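PDB 6QGM: VirX1 from Cyanophage Syn10, which iodinates diverse substrates, probably as a flavin-dependent viral halogenase of the tryptophan halogenase family. Local coordinates for residues V45-H58 / D160-F172. Residues are numbered along the deposited sequence; the frame is centred on the assembly and turned at random.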
loop_
_atom_site.group_PDB
_atom_site.type_symbol
_atom_site.label_atom_id
_atom_site.label_comp_id
_atom_site.label_asym_id
_atom_site.label_seq_id
_atom_site.Cartn_x
_atom_site.Cartn_y
_atom_site.Cartn_z
ATOM N N VAL B 45 -42.097 -7.645 1.744
ATOM C CA VAL B 45 -41.314 -8.304 0.645
ATOM C C VAL B 45 -40.019 -8.925 1.219
ATOM O O VAL B 45 -39.380 -8.324 2.134
ATOM C CB VAL B 45 -41.066 -7.362 -0.556
ATOM C CG1 VAL B 45 -41.777 -6.015 -0.423
ATOM C CG2 VAL B 45 -39.603 -7.152 -0.920
ATOM N N GLY B 46 -39.715 -10.134 0.758
ATOM C CA GLY B 46 -38.645 -10.958 1.335
ATOM C C GLY B 46 -37.280 -10.412 0.972
ATOM O O GLY B 46 -37.122 -9.951 -0.143
ATOM N N GLU B 47 -36.311 -10.512 1.881
ATOM C CA GLU B 47 -34.890 -10.145 1.644
ATOM C C GLU B 47 -33.969 -11.061 2.459
ATOM O O GLU B 47 -34.321 -11.361 3.612
ATOM C CB GLU B 47 -34.688 -8.708 2.093
ATOM C CG GLU B 47 -33.587 -7.985 1.364
ATOM C CD GLU B 47 -33.436 -6.560 1.850
ATOM O OE1 GLU B 47 -34.334 -6.107 2.599
ATOM O OE2 GLU B 47 -32.428 -5.907 1.485
ATOM N N SER B 48 -32.814 -11.427 1.910
ATOM C CA SER B 48 -31.774 -12.242 2.593
ATOM C C SER B 48 -30.714 -11.305 3.184
ATOM O O SER B 48 -30.553 -10.175 2.682
ATOM C CB SER B 48 -31.178 -13.316 1.685
ATOM O OG SER B 48 -30.420 -12.767 0.643
ATOM N N THR B 49 -30.059 -11.758 4.251
ATOM C CA THR B 49 -29.087 -10.991 5.062
ATOM C C THR B 49 -27.707 -11.629 4.897
ATOM O O THR B 49 -27.610 -12.707 4.294
ATOM C CB THR B 49 -29.541 -10.959 6.527
ATOM O OG1 THR B 49 -29.460 -12.292 7.048
ATOM C CG2 THR B 49 -30.950 -10.419 6.716
ATOM N N LEU B 50 -26.683 -10.964 5.420
ATOM C CA LEU B 50 -25.292 -11.475 5.520
ATOM C C LEU B 50 -25.044 -11.955 6.951
ATOM O O LEU B 50 -25.966 -11.800 7.810
ATOM C CB LEU B 50 -24.350 -10.307 5.207
ATOM C CG LEU B 50 -24.434 -9.751 3.795
ATOM C CD1 LEU B 50 -23.917 -8.319 3.751
ATOM C CD2 LEU B 50 -23.683 -10.668 2.849
ATOM N N GLY B 51 -23.837 -12.495 7.192
ATOM C CA GLY B 51 -23.276 -12.686 8.543
ATOM C C GLY B 51 -23.342 -11.413 9.364
ATOM O O GLY B 51 -23.756 -11.499 10.524
ATOM N N HIS B 52 -22.978 -10.280 8.769
ATOM C CA HIS B 52 -22.969 -8.913 9.366
ATOM C C HIS B 52 -24.223 -8.707 10.237
ATOM O O HIS B 52 -24.121 -8.095 11.314
ATOM C CB HIS B 52 -22.919 -7.833 8.248
ATOM C CG HIS B 52 -21.574 -7.286 7.845
ATOM N ND1 HIS B 52 -20.664 -8.003 7.061
ATOM C CD2 HIS B 52 -21.011 -6.072 8.063
ATOM C CE1 HIS B 52 -19.582 -7.270 6.865
ATOM N NE2 HIS B 52 -19.768 -6.078 7.478
ATOM N N PHE B 53 -25.373 -9.194 9.760
ATOM C CA PHE B 53 -26.716 -9.060 10.395
ATOM C C PHE B 53 -26.715 -9.647 11.805
ATOM O O PHE B 53 -27.461 -9.134 12.664
ATOM C CB PHE B 53 -27.763 -9.759 9.536
ATOM C CG PHE B 53 -29.201 -9.454 9.881
ATOM C CD1 PHE B 53 -29.710 -8.172 9.771
ATOM C CD2 PHE B 53 -30.065 -10.459 10.277
ATOM C CE1 PHE B 53 -31.037 -7.902 10.060
ATOM C CE2 PHE B 53 -31.385 -10.186 10.583
ATOM C CZ PHE B 53 -31.872 -8.908 10.468
ATOM N N ASN B 54 -25.917 -10.698 12.034
ATOM C CA ASN B 54 -25.807 -11.373 13.352
ATOM C C ASN B 54 -25.287 -10.359 14.388
ATOM O O ASN B 54 -25.817 -10.361 15.532
ATOM C CB ASN B 54 -24.981 -12.658 13.269
ATOM C CG ASN B 54 -25.652 -13.790 12.532
ATOM O OD1 ASN B 54 -26.549 -14.438 13.075
ATOM N ND2 ASN B 54 -25.210 -14.054 11.312
ATOM N N LYS B 55 -24.320 -9.509 14.017
ATOM C CA LYS B 55 -23.755 -8.467 14.915
ATOM C C LYS B 55 -24.880 -7.517 15.348
ATOM O O LYS B 55 -24.941 -7.183 16.548
ATOM C CB LYS B 55 -22.667 -7.650 14.206
ATOM C CG LYS B 55 -21.916 -6.629 15.041
ATOM C CD LYS B 55 -21.446 -5.449 14.224
ATOM C CE LYS B 55 -20.387 -4.680 14.972
ATOM N NZ LYS B 55 -19.504 -3.936 14.044
ATOM N N PHE B 56 -25.719 -7.085 14.401
ATOM C CA PHE B 56 -26.876 -6.194 14.657
ATOM C C PHE B 56 -27.796 -6.892 15.663
ATOM O O PHE B 56 -28.123 -6.297 16.715
ATOM C CB PHE B 56 -27.590 -5.830 13.347
ATOM C CG PHE B 56 -28.758 -4.897 13.519
ATOM C CD1 PHE B 56 -28.562 -3.528 13.569
ATOM C CD2 PHE B 56 -30.050 -5.389 13.671
ATOM C CE1 PHE B 56 -29.630 -2.671 13.791
ATOM C CE2 PHE B 56 -31.120 -4.528 13.865
ATOM C CZ PHE B 56 -30.905 -3.171 13.926
ATOM N N LEU B 57 -28.187 -8.132 15.371
ATOM C CA LEU B 57 -29.110 -8.910 16.242
ATOM C C LEU B 57 -28.513 -9.032 17.652
ATOM O O LEU B 57 -29.256 -8.809 18.633
ATOM C CB LEU B 57 -29.354 -10.277 15.602
ATOM C CG LEU B 57 -30.230 -10.255 14.352
ATOM C CD1 LEU B 57 -30.118 -11.579 13.608
ATOM C CD2 LEU B 57 -31.674 -9.919 14.719
ATOM N N HIS B 58 -27.214 -9.338 17.741
ATOM C CA HIS B 58 -26.489 -9.545 19.025
ATOM C C HIS B 58 -26.456 -8.223 19.809
ATOM O O HIS B 58 -26.689 -8.264 21.035
ATOM C CB HIS B 58 -25.117 -10.201 18.751
ATOM C CG HIS B 58 -25.174 -11.696 18.691
ATOM N ND1 HIS B 58 -25.067 -12.476 19.830
ATOM C CD2 HIS B 58 -25.336 -12.563 17.664
ATOM C CE1 HIS B 58 -25.161 -13.753 19.507
ATOM N NE2 HIS B 58 -25.320 -13.829 18.183
ATOM N N ASP B 160 -24.601 -19.802 15.443
ATOM C CA ASP B 160 -24.957 -18.383 15.738
ATOM C C ASP B 160 -24.479 -17.437 14.625
ATOM O O ASP B 160 -25.287 -16.600 14.174
ATOM C CB ASP B 160 -24.375 -17.905 17.071
ATOM C CG ASP B 160 -25.356 -18.037 18.227
ATOM O OD1 ASP B 160 -26.148 -19.024 18.217
ATOM O OD2 ASP B 160 -25.362 -17.123 19.105
ATOM N N TRP B 161 -23.209 -17.547 14.237
ATOM C CA TRP B 161 -22.496 -16.517 13.430
ATOM C C TRP B 161 -22.331 -16.930 11.959
ATOM O O TRP B 161 -22.189 -16.009 11.142
ATOM C CB TRP B 161 -21.156 -16.184 14.089
ATOM C CG TRP B 161 -21.361 -15.442 15.368
ATOM C CD1 TRP B 161 -21.459 -15.973 16.621
ATOM C CD2 TRP B 161 -21.567 -14.029 15.508
ATOM N NE1 TRP B 161 -21.677 -14.976 17.538
ATOM C CE2 TRP B 161 -21.736 -13.775 16.883
ATOM C CE3 TRP B 161 -21.562 -12.952 14.614
ATOM C CZ2 TRP B 161 -21.938 -12.490 17.379
ATOM C CZ3 TRP B 161 -21.766 -11.674 15.106
ATOM C CH2 TRP B 161 -21.956 -11.456 16.473
ATOM N N ASP B 162 -22.330 -18.229 11.641
ATOM C CA ASP B 162 -22.169 -18.774 10.266
ATOM C C ASP B 162 -23.531 -19.099 9.657
ATOM O O ASP B 162 -23.553 -19.603 8.521
ATOM C CB ASP B 162 -21.295 -20.030 10.238
ATOM C CG ASP B 162 -19.833 -19.755 10.535
ATOM O OD1 ASP B 162 -19.411 -18.580 10.389
ATOM O OD2 ASP B 162 -19.123 -20.728 10.911
ATOM N N THR B 163 -24.625 -18.830 10.370
ATOM C CA THR B 163 -25.996 -18.904 9.814
ATOM C C THR B 163 -26.593 -17.503 9.846
ATOM O O THR B 163 -26.629 -16.913 10.936
ATOM C CB THR B 163 -26.867 -19.918 10.559
ATOM O OG1 THR B 163 -26.176 -21.169 10.645
ATOM C CG2 THR B 163 -28.178 -20.148 9.855
ATOM N N ALA B 164 -27.006 -17.006 8.680
ATOM C CA ALA B 164 -27.792 -15.763 8.505
ATOM C C ALA B 164 -29.260 -16.143 8.249
ATOM O O ALA B 164 -29.637 -17.286 8.576
ATOM C CB ALA B 164 -27.210 -14.937 7.389
ATOM N N TYR B 165 -30.066 -15.226 7.691
ATOM C CA TYR B 165 -31.555 -15.284 7.749
ATOM C C TYR B 165 -32.170 -14.774 6.444
ATOM O O TYR B 165 -31.593 -13.884 5.810
ATOM C CB TYR B 165 -32.059 -14.453 8.929
ATOM C CG TYR B 165 -31.374 -14.751 10.241
ATOM C CD1 TYR B 165 -30.196 -14.116 10.605
ATOM C CD2 TYR B 165 -31.888 -15.677 11.127
ATOM C CE1 TYR B 165 -29.552 -14.383 11.804
ATOM C CE2 TYR B 165 -31.256 -15.965 12.327
ATOM C CZ TYR B 165 -30.092 -15.310 12.673
ATOM O OH TYR B 165 -29.487 -15.586 13.862
ATOM N N HIS B 166 -33.287 -15.375 6.039
ATOM C CA HIS B 166 -34.301 -14.812 5.100
ATOM C C HIS B 166 -35.404 -14.177 5.947
ATOM O O HIS B 166 -35.879 -14.853 6.858
ATOM C CB HIS B 166 -34.872 -15.901 4.178
ATOM C CG HIS B 166 -33.833 -16.643 3.405
ATOM N ND1 HIS B 166 -33.576 -17.980 3.608
ATOM C CD2 HIS B 166 -33.005 -16.252 2.421
ATOM C CE1 HIS B 166 -32.648 -18.382 2.769
ATOM N NE2 HIS B 166 -32.284 -17.336 2.020
ATOM N N ILE B 167 -35.759 -12.921 5.697
ATOM C CA ILE B 167 -36.750 -12.164 6.516
ATOM C C ILE B 167 -37.721 -11.434 5.589
ATOM O O ILE B 167 -37.331 -11.080 4.455
ATOM C CB ILE B 167 -36.028 -11.194 7.473
ATOM C CG1 ILE B 167 -35.392 -10.025 6.725
ATOM C CG2 ILE B 167 -34.998 -11.939 8.332
ATOM C CD1 ILE B 167 -34.695 -9.028 7.616
ATOM N N ASP B 168 -38.948 -11.230 6.061
ATOM C CA ASP B 168 -39.882 -10.197 5.547
ATOM C C ASP B 168 -39.463 -8.896 6.234
ATOM O O ASP B 168 -39.668 -8.786 7.460
ATOM C CB ASP B 168 -41.330 -10.605 5.828
ATOM C CG ASP B 168 -42.400 -9.568 5.515
ATOM O OD1 ASP B 168 -42.115 -8.359 5.605
ATOM O OD2 ASP B 168 -43.525 -9.973 5.209
ATOM N N ALA B 169 -38.856 -7.965 5.491
ATOM C CA ALA B 169 -38.200 -6.761 6.053
ATOM C C ALA B 169 -39.218 -5.857 6.763
ATOM O O ALA B 169 -38.851 -5.269 7.783
ATOM C CB ALA B 169 -37.485 -6.040 4.941
ATOM N N GLU B 170 -40.446 -5.749 6.248
ATOM C CA GLU B 170 -41.476 -4.830 6.800
ATOM C C GLU B 170 -41.912 -5.364 8.167
ATOM O O GLU B 170 -41.987 -4.569 9.126
ATOM C CB GLU B 170 -42.652 -4.652 5.837
ATOM C CG GLU B 170 -43.607 -3.532 6.259
ATOM C CD GLU B 170 -44.341 -2.771 5.151
ATOM O OE1 GLU B 170 -45.608 -2.639 5.222
ATOM O OE2 GLU B 170 -43.651 -2.282 4.221
ATOM N N LEU B 171 -42.165 -6.671 8.258
ATOM C CA LEU B 171 -42.567 -7.337 9.525
ATOM C C LEU B 171 -41.410 -7.286 10.523
ATOM O O LEU B 171 -41.685 -7.145 11.726
ATOM C CB LEU B 171 -43.010 -8.776 9.241
ATOM C CG LEU B 171 -44.311 -8.923 8.449
ATOM C CD1 LEU B 171 -44.770 -10.361 8.520
ATOM C CD2 LEU B 171 -45.402 -7.980 8.952
ATOM N N PHE B 172 -40.170 -7.370 10.052
ATOM C CA PHE B 172 -38.967 -7.248 10.911
ATOM C C PHE B 172 -38.971 -5.864 11.559
ATOM O O PHE B 172 -38.725 -5.766 12.793
ATOM C CB PHE B 172 -37.670 -7.500 10.138
ATOM C CG PHE B 172 -36.452 -7.439 11.021
ATOM C CD1 PHE B 172 -36.260 -8.377 12.027
ATOM C CD2 PHE B 172 -35.523 -6.426 10.885
ATOM C CE1 PHE B 172 -35.160 -8.311 12.869
ATOM C CE2 PHE B 172 -34.406 -6.387 11.711
ATOM C CZ PHE B 172 -34.221 -7.327 12.693
#
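With OG1 of Thr49 turned between its backbone N and carbonyl carbon (chi1 67°), the hydroxyl faces Tyr165, and CG2 is left to sit over the centre of the Phe53 ring. Two bonds from one residue grip Tyr165 O: Thr49 N arrives almost in line with the carbonyl at 3.1 Å, while Thr49 OG1 uses an in-plane lone pair at 2.9 Å. Phe53, whose CG lies anti to its own N (chi1 -167°), points its ring at Phe172, the two side chains coming from opposite directions. Further along, Glu47 and Ile167 form the hydrogen-bonded pair, with Glu47 N to Ile167 O at 2.8 Å.

Phe53, Tyr165 and Phe172 form an aromatic cluster. Tyr165 CD1 meets the edge of Phe53, CZ of Phe53 lies 3.6 Å from CZ of Phe172, and Leu57 CD1 packs against Tyr165 CE1. Trp67 meets Tyr165 and Phe172 edge-to-face, and Asp64 binds the Tyr165 hydroxyl. Beyond the strands, Asn54 ND2 bridges Gly51 O and Thr163 O, the latter at 3.2 Å and approached from above the carbonyl plane. At the far end His58 lies in an offset stack on the six-membered ring of Trp161, centroids 4.4 Å apart.

Edge strand 46-48 thus pairs antiparallel with the middle strand 164-168 of a three-stranded sheet, and the helix that follows it crosses strand 164-168 nearly at right angles, within a tryptophan halogenase-family fold.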